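PDB 1VPK: DNA polymerase III, beta subunit from Thermotoga maritima, which probably tethers DNA polymerases and other proteins to DNA, conferring processivity as a ring-shaped head-to-tail homodimer that encircles the duplex. Local coordinates for residues K272-S277 with K333-V338; L278-V283 with D315-Q320; I328-K333 with S356-N361; K340-E345 with Y368-M373. One frame throughout, in Å; residues are numbered along the deposited sequence. Where two conformers were deposited one is given.

Interaction 1: residues K272-S277 with K333-V338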
loop_
_atom_site.group_PDB
_atom_site.type_symbol
_atom_site.label_atom_id
_atom_site.label_comp_id
_atom_site.label_asym_id
_atom_site.label_seq_id
_atom_site.Cartn_x
_atom_site.Cartn_y
_atom_site.Cartn_z
ATOM N N LYS A 272 -1.368 23.563 0.745
ATOM C CA LYS A 272 -0.726 22.868 -0.394
ATOM C C LYS A 272 0.736 23.293 -0.598
ATOM O O LYS A 272 1.590 22.440 -0.766
ATOM C CB LYS A 272 -1.501 23.161 -1.674
ATOM C CG LYS A 272 -0.980 22.526 -2.956
ATOM C CD LYS A 272 -1.757 23.029 -4.148
ATOM C CE LYS A 272 -1.464 22.227 -5.407
ATOM N NZ LYS A 272 -2.019 20.827 -5.333
ATOM N N GLU A 273 0.999 24.594 -0.552
ATOM C CA GLU A 273 2.355 25.213 -0.727
ATOM C C GLU A 273 3.377 24.724 0.303
ATOM O O GLU A 273 4.476 24.258 -0.026
ATOM C CB GLU A 273 2.195 26.763 -0.637
ATOM C CG GLU A 273 3.438 27.632 -0.445
ATOM C CD GLU A 273 3.160 29.190 -0.378
ATOM O OE1 GLU A 273 2.070 29.702 0.066
ATOM O OE2 GLU A 273 4.129 29.910 -0.745
ATOM N N LEU A 274 2.983 24.753 1.556
ATOM C CA LEU A 274 3.835 24.235 2.611
ATOM C C LEU A 274 3.989 22.717 2.562
ATOM O O LEU A 274 5.079 22.209 2.823
ATOM C CB LEU A 274 3.268 24.643 3.944
ATOM C CG LEU A 274 4.098 24.272 5.175
ATOM C CD1 LEU A 274 5.477 24.858 5.105
ATOM C CD2 LEU A 274 3.364 24.756 6.413
ATOM N N ARG A 275 2.901 21.987 2.321
ATOM C CA ARG A 275 2.980 20.514 2.151
ATOM C C ARG A 275 3.978 20.141 1.061
ATOM O O ARG A 275 4.811 19.253 1.236
ATOM C CB ARG A 275 1.588 19.947 1.841
ATOM C CG ARG A 275 1.474 18.423 1.650
ATOM C CD ARG A 275 0.365 18.015 0.593
ATOM N NE ARG A 275 -0.892 18.761 0.815
ATOM C CZ ARG A 275 -1.792 19.109 -0.115
ATOM N NH1 ARG A 275 -1.637 18.763 -1.393
ATOM N NH2 ARG A 275 -2.866 19.820 0.254
ATOM N N GLU A 276 3.935 20.847 -0.060
ATOM C CA GLU A 276 4.844 20.561 -1.149
ATOM C C GLU A 276 6.293 20.906 -0.795
ATOM O O GLU A 276 7.238 20.223 -1.172
ATOM C CB GLU A 276 4.366 21.272 -2.426
ATOM C CG GLU A 276 3.151 20.626 -3.036
ATOM C CD GLU A 276 2.524 21.425 -4.202
ATOM O OE1 GLU A 276 2.946 22.567 -4.530
ATOM O OE2 GLU A 276 1.546 20.897 -4.771
ATOM N N SER A 277 6.477 21.985 -0.068
ATOM C CA SER A 277 7.807 22.410 0.388
ATOM C C SER A 277 8.345 21.407 1.371
ATOM O O SER A 277 9.518 21.024 1.286
ATOM C CB SER A 277 7.723 23.798 1.044
ATOM O OG SER A 277 9.008 24.291 1.381
ATOM N N LYS A 333 7.920 15.718 9.664
ATOM C CA LYS A 333 6.823 14.759 9.616
ATOM C C LYS A 333 5.682 15.250 10.520
ATOM O O LYS A 333 4.498 15.081 10.199
ATOM C CB LYS A 333 7.278 13.360 10.072
ATOM N N PHE A 334 6.025 15.828 11.663
ATOM C CA PHE A 334 4.988 16.317 12.576
ATOM C C PHE A 334 4.217 17.495 11.992
ATOM O O PHE A 334 3.026 17.657 12.284
ATOM C CB PHE A 334 5.557 16.692 13.929
ATOM C CG PHE A 334 6.073 15.550 14.736
ATOM C CD1 PHE A 334 5.576 14.262 14.614
ATOM C CD2 PHE A 334 7.014 15.791 15.710
ATOM C CE1 PHE A 334 6.069 13.219 15.425
ATOM C CE2 PHE A 334 7.489 14.794 16.512
ATOM C CZ PHE A 334 7.020 13.486 16.371
ATOM N N ILE A 335 4.863 18.304 11.153
ATOM C CA ILE A 335 4.189 19.447 10.553
ATOM C C ILE A 335 3.316 18.902 9.463
ATOM O O ILE A 335 2.160 19.325 9.320
ATOM C CB ILE A 335 5.162 20.478 9.901
ATOM C CG1 ILE A 335 6.235 20.996 10.867
ATOM C CG2 ILE A 335 4.365 21.675 9.282
ATOM C CD1 ILE A 335 5.704 21.724 12.013
ATOM N N GLU A 336 3.872 17.999 8.644
ATOM C CA GLU A 336 3.099 17.385 7.603
ATOM C C GLU A 336 1.828 16.649 8.107
ATOM O O GLU A 336 0.789 16.744 7.498
ATOM C CB GLU A 336 3.975 16.440 6.772
ATOM C CG GLU A 336 3.224 15.743 5.639
ATOM C CD GLU A 336 2.644 16.735 4.639
ATOM O OE1 GLU A 336 3.448 17.360 3.858
ATOM O OE2 GLU A 336 1.384 16.901 4.635
ATOM N N ASP A 337 1.924 15.897 9.193
ATOM C CA ASP A 337 0.746 15.252 9.809
ATOM C C ASP A 337 -0.392 16.221 10.072
ATOM O O ASP A 337 -1.514 15.934 9.761
ATOM C CB ASP A 337 1.146 14.648 11.148
ATOM C CG ASP A 337 1.913 13.357 11.017
ATOM O OD1 ASP A 337 1.887 12.711 9.947
ATOM O OD2 ASP A 337 2.504 12.943 12.031
ATOM N N VAL A 338 -0.090 17.380 10.651
ATOM C CA VAL A 338 -1.089 18.442 10.879
ATOM C C VAL A 338 -1.804 18.872 9.588
ATOM O O VAL A 338 -3.038 18.931 9.524
ATOM C CB VAL A 338 -0.413 19.673 11.586
ATOM C CG1 VAL A 338 -1.278 20.819 11.590
ATOM C CG2 VAL A 338 0.009 19.353 13.060
#

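Interaction 2: residues L278-V283 with D315-Q320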
loop_
_atom_site.group_PDB
_atom_site.type_symbol
_atom_site.label_atom_id
_atom_site.label_comp_id
_atom_site.label_asym_id
_atom_site.label_seq_id
_atom_site.Cartn_x
_atom_site.Cartn_y
_atom_site.Cartn_z
ATOM N N LEU A 278 7.497 20.979 2.323
ATOM C CA LEU A 278 7.915 19.926 3.278
ATOM C C LEU A 278 8.335 18.645 2.566
ATOM O O LEU A 278 9.388 18.060 2.861
ATOM C CB LEU A 278 6.807 19.662 4.314
ATOM C CG LEU A 278 6.752 20.819 5.315
ATOM C CD1 LEU A 278 5.451 20.850 6.079
ATOM C CD2 LEU A 278 7.936 20.816 6.293
ATOM N N LYS A 279 7.564 18.229 1.568
ATOM C CA LYS A 279 7.957 17.065 0.774
ATOM C C LYS A 279 9.354 17.205 0.110
ATOM O O LYS A 279 10.153 16.256 0.094
ATOM C CB LYS A 279 6.928 16.768 -0.301
ATOM C CG LYS A 279 5.650 16.092 0.175
ATOM C CD LYS A 279 5.013 15.365 -1.052
ATOM N N ARG A 280 9.645 18.386 -0.426
ATOM C CA ARG A 280 10.951 18.649 -1.051
ATOM C C ARG A 280 12.091 18.524 -0.029
ATOM O O ARG A 280 13.089 17.863 -0.303
ATOM C CB ARG A 280 10.968 20.018 -1.801
ATOM C CG ARG A 280 9.983 20.002 -2.950
ATOM C CD ARG A 280 9.971 21.200 -3.875
ATOM N NE ARG A 280 9.489 22.430 -3.265
ATOM C CZ ARG A 280 8.272 22.977 -3.456
ATOM N NH1 ARG A 280 7.361 22.422 -4.234
ATOM N NH2 ARG A 280 7.971 24.104 -2.877
ATOM N N VAL A 281 11.950 19.117 1.156
ATOM C CA VAL A 281 13.040 19.109 2.098
ATOM C C VAL A 281 13.199 17.751 2.764
ATOM O O VAL A 281 14.279 17.421 3.194
ATOM C CB VAL A 281 12.985 20.271 3.158
ATOM C CG1 VAL A 281 12.967 21.666 2.451
ATOM C CG2 VAL A 281 11.790 20.126 4.096
ATOM N N MET A 282 12.130 16.962 2.798
ATOM C CA MET A 282 12.177 15.606 3.325
ATOM C C MET A 282 12.996 14.677 2.491
ATOM O O MET A 282 13.498 13.671 2.988
ATOM C CB MET A 282 10.776 15.047 3.569
ATOM C CG MET A 282 10.220 15.684 4.835
ATOM S SD MET A 282 8.565 15.283 5.402
ATOM C CE MET A 282 7.376 15.936 4.243
ATOM N N VAL A 283 13.197 15.018 1.239
ATOM C CA VAL A 283 14.143 14.269 0.435
ATOM C C VAL A 283 15.493 14.179 1.180
ATOM O O VAL A 283 16.128 13.131 1.175
ATOM C CB VAL A 283 14.311 14.877 -0.961
ATOM C CG1 VAL A 283 15.514 14.206 -1.702
ATOM C CG2 VAL A 283 13.049 14.705 -1.751
ATOM N N ASP A 315 14.508 25.480 0.397
ATOM C CA ASP A 315 13.303 25.813 -0.350
ATOM C C ASP A 315 12.685 27.110 0.187
ATOM O O ASP A 315 12.434 27.235 1.361
ATOM C CB ASP A 315 12.255 24.707 -0.246
ATOM C CG ASP A 315 11.165 24.868 -1.288
ATOM O OD1 ASP A 315 11.485 25.134 -2.464
ATOM O OD2 ASP A 315 9.988 24.779 -0.952
ATOM N N GLU A 316 12.387 28.039 -0.697
ATOM C CA GLU A 316 11.885 29.346 -0.284
ATOM C C GLU A 316 10.440 29.507 -0.688
ATOM O O GLU A 316 10.138 29.370 -1.858
ATOM C CB GLU A 316 12.721 30.411 -0.954
ATOM C CG GLU A 316 12.306 31.831 -0.591
ATOM C CD GLU A 316 13.368 32.836 -0.985
ATOM O OE1 GLU A 316 14.428 32.852 -0.340
ATOM O OE2 GLU A 316 13.122 33.595 -1.946
ATOM N N VAL A 317 9.545 29.778 0.267
ATOM C CA VAL A 317 8.122 29.915 -0.047
ATOM C C VAL A 317 7.570 31.260 0.369
ATOM O O VAL A 317 7.998 31.819 1.387
ATOM C CB VAL A 317 7.262 28.779 0.534
ATOM C CG1 VAL A 317 7.843 27.437 0.106
ATOM C CG2 VAL A 317 7.134 28.832 2.010
ATOM N N GLU A 318 6.630 31.762 -0.420
ATOM C CA GLU A 318 5.977 33.053 -0.162
ATOM C C GLU A 318 4.983 32.949 0.963
ATOM O O GLU A 318 4.186 32.028 1.013
ATOM C CB GLU A 318 5.253 33.558 -1.404
ATOM C CG GLU A 318 6.164 33.940 -2.507
ATOM C CD GLU A 318 5.422 34.305 -3.774
ATOM O OE1 GLU A 318 4.166 34.368 -3.754
ATOM O OE2 GLU A 318 6.114 34.517 -4.797
ATOM N N VAL A 319 5.003 33.924 1.878
ATOM C CA VAL A 319 4.151 33.861 3.067
ATOM C C VAL A 319 3.707 35.276 3.359
ATOM O O VAL A 319 4.347 36.215 2.903
ATOM C CB VAL A 319 4.856 33.309 4.324
ATOM C CG1 VAL A 319 5.357 31.910 4.123
ATOM C CG2 VAL A 319 5.983 34.217 4.809
ATOM N N GLN A 320 2.597 35.404 4.083
ATOM C CA GLN A 320 2.286 36.642 4.756
ATOM C C GLN A 320 2.677 36.494 6.218
ATOM O O GLN A 320 2.234 35.545 6.885
ATOM C CB GLN A 320 0.816 36.951 4.591
ATOM C CG GLN A 320 0.415 37.230 3.130
ATOM C CD GLN A 320 0.965 38.507 2.580
ATOM O OE1 GLN A 320 0.979 39.554 3.239
ATOM N NE2 GLN A 320 1.439 38.445 1.341
#

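Interaction 3: residues I328-K333 with S356-N361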
loop_
_atom_site.group_PDB
_atom_site.type_symbol
_atom_site.label_atom_id
_atom_site.label_comp_id
_atom_site.label_asym_id
_atom_site.label_seq_id
_atom_site.Cartn_x
_atom_site.Cartn_y
_atom_site.Cartn_z
ATOM N N ILE A 328 13.831 28.768 13.487
ATOM C CA ILE A 328 13.237 27.756 14.386
ATOM C C ILE A 328 13.150 26.381 13.683
ATOM O O ILE A 328 12.836 26.325 12.526
ATOM C CB ILE A 328 11.839 28.199 14.921
ATOM C CG1 ILE A 328 11.313 27.208 15.956
ATOM C CG2 ILE A 328 10.812 28.327 13.783
ATOM C CD1 ILE A 328 10.106 27.711 16.719
ATOM N N ALA A 329 13.467 25.284 14.379
ATOM C CA ALA A 329 13.515 23.937 13.747
ATOM C C ALA A 329 12.441 22.999 14.276
ATOM O O ALA A 329 12.120 23.005 15.503
ATOM C CB ALA A 329 14.930 23.268 13.969
ATOM N N PHE A 330 11.949 22.143 13.376
ATOM C CA PHE A 330 10.962 21.096 13.694
ATOM C C PHE A 330 11.263 19.754 13.035
ATOM O O PHE A 330 11.975 19.673 12.029
ATOM C CB PHE A 330 9.581 21.532 13.231
ATOM C CG PHE A 330 9.064 22.752 13.937
ATOM C CD1 PHE A 330 8.456 22.652 15.166
ATOM C CD2 PHE A 330 9.204 24.011 13.368
ATOM C CE1 PHE A 330 8.006 23.770 15.818
ATOM C CE2 PHE A 330 8.750 25.117 14.016
ATOM C CZ PHE A 330 8.166 24.993 15.229
ATOM N N ASN A 331 10.711 18.690 13.602
ATOM C CA ASN A 331 10.528 17.458 12.845
ATOM C C ASN A 331 9.487 17.718 11.770
ATOM O O ASN A 331 8.337 18.057 12.082
ATOM C CB ASN A 331 10.059 16.327 13.773
ATOM C CG ASN A 331 9.932 14.978 13.063
ATOM O OD1 ASN A 331 9.873 14.881 11.836
ATOM N ND2 ASN A 331 9.903 13.922 13.854
ATOM N N PRO A 332 9.880 17.592 10.483
ATOM C CA PRO A 332 8.954 17.924 9.404
ATOM C C PRO A 332 7.747 16.985 9.277
ATOM O O PRO A 332 6.672 17.423 8.816
ATOM C CB PRO A 332 9.842 17.848 8.154
ATOM C CG PRO A 332 10.914 16.882 8.531
ATOM C CD PRO A 332 11.201 17.205 9.963
ATOM N N LYS A 333 7.920 15.718 9.664
ATOM C CA LYS A 333 6.823 14.759 9.616
ATOM C C LYS A 333 5.682 15.250 10.520
ATOM O O LYS A 333 4.498 15.081 10.199
ATOM C CB LYS A 333 7.278 13.360 10.072
ATOM N N SER A 356 10.078 27.607 21.906
ATOM C CA SER A 356 8.680 27.552 22.319
ATOM C C SER A 356 7.841 26.761 21.313
ATOM O O SER A 356 8.205 26.692 20.121
ATOM C CB SER A 356 8.170 28.979 22.427
ATOM O OG SER A 356 8.920 29.671 23.406
ATOM N N PRO A 357 6.714 26.174 21.766
ATOM C CA PRO A 357 5.828 25.481 20.835
ATOM C C PRO A 357 5.361 26.392 19.700
ATOM O O PRO A 357 5.323 27.631 19.845
ATOM C CB PRO A 357 4.618 25.101 21.701
ATOM C CG PRO A 357 5.133 25.099 23.111
ATOM C CD PRO A 357 6.231 26.113 23.163
ATOM N N CYS A 358 4.990 25.776 18.603
ATOM C CA CYS A 358 4.312 26.464 17.511
ATOM C C CYS A 358 2.855 26.009 17.511
ATOM O O CYS A 358 2.567 24.798 17.643
ATOM C CB CYS A 358 4.984 26.075 16.189
ATOM S SG CYS A 358 4.132 26.546 14.746
ATOM N N GLN A 359 1.952 26.954 17.362
ATOM C CA GLN A 359 0.551 26.663 17.139
ATOM C C GLN A 359 0.242 26.768 15.660
ATOM O O GLN A 359 0.535 27.778 15.025
ATOM C CB GLN A 359 -0.374 27.584 17.942
ATOM C CG GLN A 359 -1.838 27.264 17.706
ATOM C CD GLN A 359 -2.783 28.091 18.529
ATOM O OE1 GLN A 359 -2.718 28.069 19.730
ATOM N NE2 GLN A 359 -3.655 28.839 17.868
ATOM N N ILE A 360 -0.325 25.704 15.108
ATOM C CA ILE A 360 -0.854 25.692 13.772
ATOM C C ILE A 360 -2.392 25.575 13.780
ATOM O O ILE A 360 -3.014 24.705 14.472
ATOM C CB ILE A 360 -0.240 24.566 12.940
ATOM C CG1 ILE A 360 1.285 24.733 12.869
ATOM C CG2 ILE A 360 -0.850 24.571 11.538
ATOM C CD1 ILE A 360 1.997 23.550 12.315
ATOM N N ASN A 361 -3.022 26.446 13.003
ATOM C CA ASN A 361 -4.467 26.370 12.875
ATOM C C ASN A 361 -4.950 26.694 11.475
ATOM O O ASN A 361 -4.259 27.354 10.731
ATOM C CB ASN A 361 -5.119 27.286 13.923
ATOM C CG ASN A 361 -4.546 28.642 13.945
ATOM O OD1 ASN A 361 -3.634 28.936 14.746
ATOM N ND2 ASN A 361 -5.118 29.531 13.126
#

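Interaction 4: residues K340-E345 with Y368-M373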
loop_
_atom_site.group_PDB
_atom_site.type_symbol
_atom_site.label_atom_id
_atom_site.label_comp_id
_atom_site.label_asym_id
_atom_site.label_seq_id
_atom_site.Cartn_x
_atom_site.Cartn_y
_atom_site.Cartn_z
ATOM N N LYS A 340 -2.228 17.451 6.691
ATOM C CA LYS A 340 -3.137 16.406 6.256
ATOM C C LYS A 340 -4.516 16.529 6.874
ATOM O O LYS A 340 -5.498 16.127 6.254
ATOM C CB LYS A 340 -2.598 15.012 6.641
ATOM C CG LYS A 340 -1.257 14.627 6.016
ATOM C CD LYS A 340 -0.731 13.278 6.553
ATOM C CE LYS A 340 0.723 12.951 6.025
ATOM N NZ LYS A 340 1.619 12.417 7.139
ATOM N N HIS A 341 -4.597 17.003 8.120
ATOM C CA HIS A 341 -5.869 17.035 8.813
ATOM C C HIS A 341 -6.598 18.358 8.800
ATOM O O HIS A 341 -7.685 18.466 9.353
ATOM C CB HIS A 341 -5.637 16.596 10.253
ATOM C CG HIS A 341 -5.254 15.166 10.355
ATOM N ND1 HIS A 341 -3.950 14.745 10.290
ATOM C CD2 HIS A 341 -6.012 14.053 10.384
ATOM C CE1 HIS A 341 -3.913 13.427 10.336
ATOM N NE2 HIS A 341 -5.152 12.985 10.414
ATOM N N ILE A 342 -5.980 19.373 8.211
ATOM C CA ILE A 342 -6.627 20.665 8.028
ATOM C C ILE A 342 -7.253 20.707 6.657
ATOM O O ILE A 342 -6.670 20.249 5.667
ATOM C CB ILE A 342 -5.619 21.797 8.221
ATOM C CG1 ILE A 342 -5.208 21.858 9.703
ATOM C CG2 ILE A 342 -6.183 23.146 7.743
ATOM C CD1 ILE A 342 -4.151 22.855 10.024
ATOM N N GLU A 343 -8.440 21.288 6.590
ATOM C CA GLU A 343 -9.215 21.298 5.344
ATOM C C GLU A 343 -9.207 22.636 4.626
ATOM O O GLU A 343 -9.456 22.672 3.426
ATOM C CB GLU A 343 -10.637 20.827 5.643
ATOM C CG GLU A 343 -10.593 19.597 6.577
ATOM C CD GLU A 343 -11.877 18.776 6.625
ATOM O OE1 GLU A 343 -12.707 18.810 5.657
ATOM O OE2 GLU A 343 -12.023 18.058 7.651
ATOM N N THR A 344 -8.861 23.716 5.309
ATOM C CA THR A 344 -8.757 25.013 4.647
ATOM C C THR A 344 -7.546 25.114 3.723
ATOM O O THR A 344 -6.558 24.426 3.926
ATOM C CB THR A 344 -8.703 26.192 5.662
ATOM O OG1 THR A 344 -7.610 26.017 6.581
ATOM C CG2 THR A 344 -9.970 26.249 6.435
ATOM N N GLU A 345 -7.626 25.998 2.730
ATOM C CA GLU A 345 -6.562 26.185 1.757
ATOM C C GLU A 345 -5.379 26.913 2.329
ATOM O O GLU A 345 -4.269 26.738 1.830
ATOM C CB GLU A 345 -7.037 26.953 0.544
ATOM C CG GLU A 345 -8.084 26.245 -0.220
ATOM C CD GLU A 345 -8.626 27.055 -1.378
ATOM O OE1 GLU A 345 -7.935 27.948 -1.884
ATOM O OE2 GLU A 345 -9.781 26.795 -1.780
ATOM N N TYR A 368 -10.451 24.205 16.161
ATOM C CA TYR A 368 -9.406 23.240 15.813
ATOM C C TYR A 368 -8.019 23.843 15.907
ATOM O O TYR A 368 -7.761 24.903 15.319
ATOM C CB TYR A 368 -9.657 22.670 14.408
ATOM C CG TYR A 368 -10.939 21.876 14.378
ATOM C CD1 TYR A 368 -12.164 22.499 14.126
ATOM C CD2 TYR A 368 -10.940 20.526 14.689
ATOM C CE1 TYR A 368 -13.344 21.783 14.151
ATOM C CE2 TYR A 368 -12.121 19.798 14.708
ATOM C CZ TYR A 368 -13.316 20.435 14.445
ATOM O OH TYR A 368 -14.468 19.713 14.457
ATOM N N LEU A 369 -7.115 23.189 16.645
ATOM C CA LEU A 369 -5.751 23.694 16.730
ATOM C C LEU A 369 -4.743 22.596 17.054
ATOM O O LEU A 369 -5.071 21.552 17.671
ATOM C CB LEU A 369 -5.625 24.828 17.734
ATOM C CG LEU A 369 -5.576 24.579 19.230
ATOM C CD1 LEU A 369 -4.223 24.105 19.720
ATOM C CD2 LEU A 369 -5.917 25.846 19.911
ATOM N N TYR A 370 -3.530 22.844 16.594
ATOM C CA TYR A 370 -2.431 21.888 16.677
ATOM C C TYR A 370 -1.234 22.558 17.264
ATOM O O TYR A 370 -0.985 23.673 16.950
ATOM C CB TYR A 370 -2.097 21.311 15.282
ATOM C CG TYR A 370 -3.323 20.656 14.720
ATOM C CD1 TYR A 370 -3.626 19.342 15.033
ATOM C CD2 TYR A 370 -4.232 21.376 13.930
ATOM C CE1 TYR A 370 -4.818 18.734 14.541
ATOM C CE2 TYR A 370 -5.399 20.774 13.431
ATOM C CZ TYR A 370 -5.684 19.477 13.755
ATOM O OH TYR A 370 -6.799 18.864 13.279
ATOM N N ILE A 371 -0.479 21.841 18.087
ATOM C CA ILE A 371 0.770 22.337 18.695
ATOM C C ILE A 371 1.880 21.351 18.276
ATOM O O ILE A 371 1.658 20.108 18.283
ATOM C CB ILE A 371 0.686 22.367 20.256
ATOM C CG1 ILE A 371 -0.499 23.233 20.743
ATOM C CG2 ILE A 371 2.025 22.811 20.865
ATOM C CD1 ILE A 371 -0.306 24.678 20.541
ATOM N N VAL A 372 3.012 21.891 17.814
ATOM C CA VAL A 372 4.224 21.114 17.554
ATOM C C VAL A 372 5.377 21.762 18.338
ATOM O O VAL A 372 5.559 22.973 18.306
ATOM C CB VAL A 372 4.559 21.040 16.038
ATOM C CG1 VAL A 372 5.672 20.020 15.778
ATOM C CG2 VAL A 372 3.343 20.600 15.217
ATOM N N MET A 373 6.134 20.955 19.073
ATOM C CA MET A 373 7.264 21.421 19.845
ATOM C C MET A 373 8.443 21.480 18.883
ATOM O O MET A 373 8.545 20.635 17.996
ATOM C CB MET A 373 7.573 20.414 20.957
ATOM C CG MET A 373 6.393 20.140 21.907
ATOM S SD MET A 373 5.779 21.575 22.830
ATOM C CE MET A 373 7.360 22.192 23.455
#

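Interaction 1: residues K272-S277 with K333-V338
Arg275 and Glu336 meet where helices 271-285 and 332-341 of the C-terminal clamp domain pack together; in beta sliding clamps such helix pairs line the inner wall of the ring, with the sheets behind them. The two side chains approach at a slant, and it is the aliphatic part of the arginine, not its charged end, that meets the acid. Arg275 CG lies close to both carboxylate oxygens, 3.1 Å from Glu336 OE1 and 3.4 Å from Glu336 OE2. Glu336 reaches this place through a bend in mid-chain: CG stands anti to its backbone N, and a chi2 of 61° then swings the carboxylate toward helix 271-285. The arginine is bent at chi2 and chi3, which turns its guanidinium away from the acid and back over its own helix, with the two planes 56° apart. Arg275 NE therefore stays 4.8 Å from Glu336 OE2, a distance at which the opposite charges may still attract without forming a salt bridge. Deeper between the helices the contact is apolar: a branch methyl of each side chain touches, Leu274 CD2 to Ile335 CG2, at 4.3 Å. Leu274 also rests on Met301 and Leu303 of strand 300-307, while Ile335 rests on Val372 of strand 368-372, so the pair sits above two different sheets. At the more exposed rim of the contact, Lys272 CA lies 3.8 Å above the Arg275 guanidinium plane, displaced toward its edge.

Interaction 2: residues L278-V283 with D315-Q320
At the dimer interface of the clamp ring, Arg280 of helix 271-285 forms a buried salt bridge with Asp315 of strand 311-318, the edge strand that pairs antiparallel with a strand of the second subunit and so carries the sheet across the interface. Helix segment 278-283 runs nearly antiparallel to strand 315-318, their axes 9.5 Å apart, and both side chains leave their backbones heading into the space between. The main bond goes from Arg280 NH2 to Asp315 OD2, 2.9 Å long with an N-H...O angle of 159°. It leaves within the guanidinium plane and meets the oxygen on its syn side. Arg280 NE adds only weak bonds, 3.3 Å to Asp315 OD2 and 3.5 Å to Asp315 OD1. The reason lies in the turn of the groups: the guanidinium and carboxylate planes stand 71° apart, so the coplanar, doubly bonded pairing is not reached. A bend at chi3 of the arginine brings the nitrogen-bearing edge round to the acid. Beside this polar pair, Val281 CG1 packs against Asp315 CB at 4.1 Å, the two side chains running roughly at right angles. Ser277 OG also bonds to Asp315 OD2, whereas Asp315 OD1 is bonded by Ser114 OG and Thr115 OG1 of the second subunit; Arg280 packs on that Thr115 as well. With one arginine and three hydroxyls round it, the buried carboxylate is probably held ionised and fixed in rotation, and it links helix, sheet edge and partner subunit through a single side chain.

Interaction 3: residues I328-K333 with S356-N361
Asn331 OD1 accepts a 3.0 Å capping bond from Lys333 N, from above its carbonyl plane, and so starts helix 332-341 just after Phe330, whose ring meets Cys358 across the contact. Asn331 is the N-cap, and this turn lets the chain pass directly from strand 326-330 into the helix. Phe330 CZ approaches Cys358 CB to 3.5 Å, and Phe330 CE1 is 3.8 Å from the same Cys358 CB; the ring is met obliquely. With SG anti to the backbone N of Cys358 (chi1 169°), the sulfur lies 5.2 Å from the centroid of the Phe330 ring and 46° off its normal, an oblique sulfur-aromatic contact. Two residues earlier on each segment, the end methyl Ile328 CD1 lies 4.0 Å from the backbone oxygen Ser356 O. Gln359, on the other face of the strand, bonds through NE2 to Asn361 OD1 at 3.1 Å, almost straight at 176°. Phe351 of strand 346-351 packs on Ile328, Phe330 and Cys358 alike, and Phe330 also touches Ile335 of helix 332-341 and Val372 of strand 368-372, so the contact joins strand 326-330 of one sheet to strand 358-362 of another, beneath helix 332-341.

Interaction 4: residues K340-E345 with Y368-M373
Ile342 lies against the ring of Tyr370, the two side chains extending past each other in opposite directions. Ile342 CG1 comes to 3.9 Å from Tyr370 CE2, meeting the ring obliquely, and the methyl Ile342 CD1 continues along the same side of the ring, 4.2 Å from Tyr370 CD2. With CG1 anti to the carbonyl carbon (chi1 -69°), this longer branch is directed back toward strand 368-372 although the bond to CB points neither toward that strand nor away from it. At the far end of the ring, Tyr370 OH lies 4.0 Å from His341 CB; this is plain packing against a carbon, and the polar partner of the hydroxyl is Lys152 O, to which it is hydrogen-bonded. That bond fixes the end of the tyrosine, while Val338 on helix 332-341 and Ala189 on strand 187-194 also pack against it. The imidazole of His341 leads away from Tyr370: its ND1 is hydrogen-bonded to Asp337 O, one turn back on the helix, and its ring stacks with that of Phe155. Ile342 in turn rests on Pro362 at the end of strand 358-362. Strand 368-372 pairs with strand 187-194 on one flank and with strand 358-362 on the other. The contact thus lies where a C-terminal-domain helix ends against the central domain, over a sheet running unbroken between the domains, the arrangement by which beta sliding clamps build a closed ring from repeated domains.

How the interactions relate
All four contacts lie in the C-terminal clamp domain, where the segments of interactions 1, 3 and 4 all include part of helix 332-341. Interactions 1 and 2 share helix 271-285 and have centres about 9 Å apart; Leu278 CD1 packs on Ile335 CG2 at 3.5 Å between them. Interaction 4 continues from interaction 1 down the other helix, through Val338 CG2 on Tyr370 CB at 3.6 Å. Interactions 3 and 4 use neighbouring strands, joined by Ile360 N and Tyr370 O at 2.8 Å. Interaction 2 reaches the second subunit, whereas interaction 4 faces the central domain; their centres are about 17 Å apart and they do not touch, but interactions 1 and 3 each touch both.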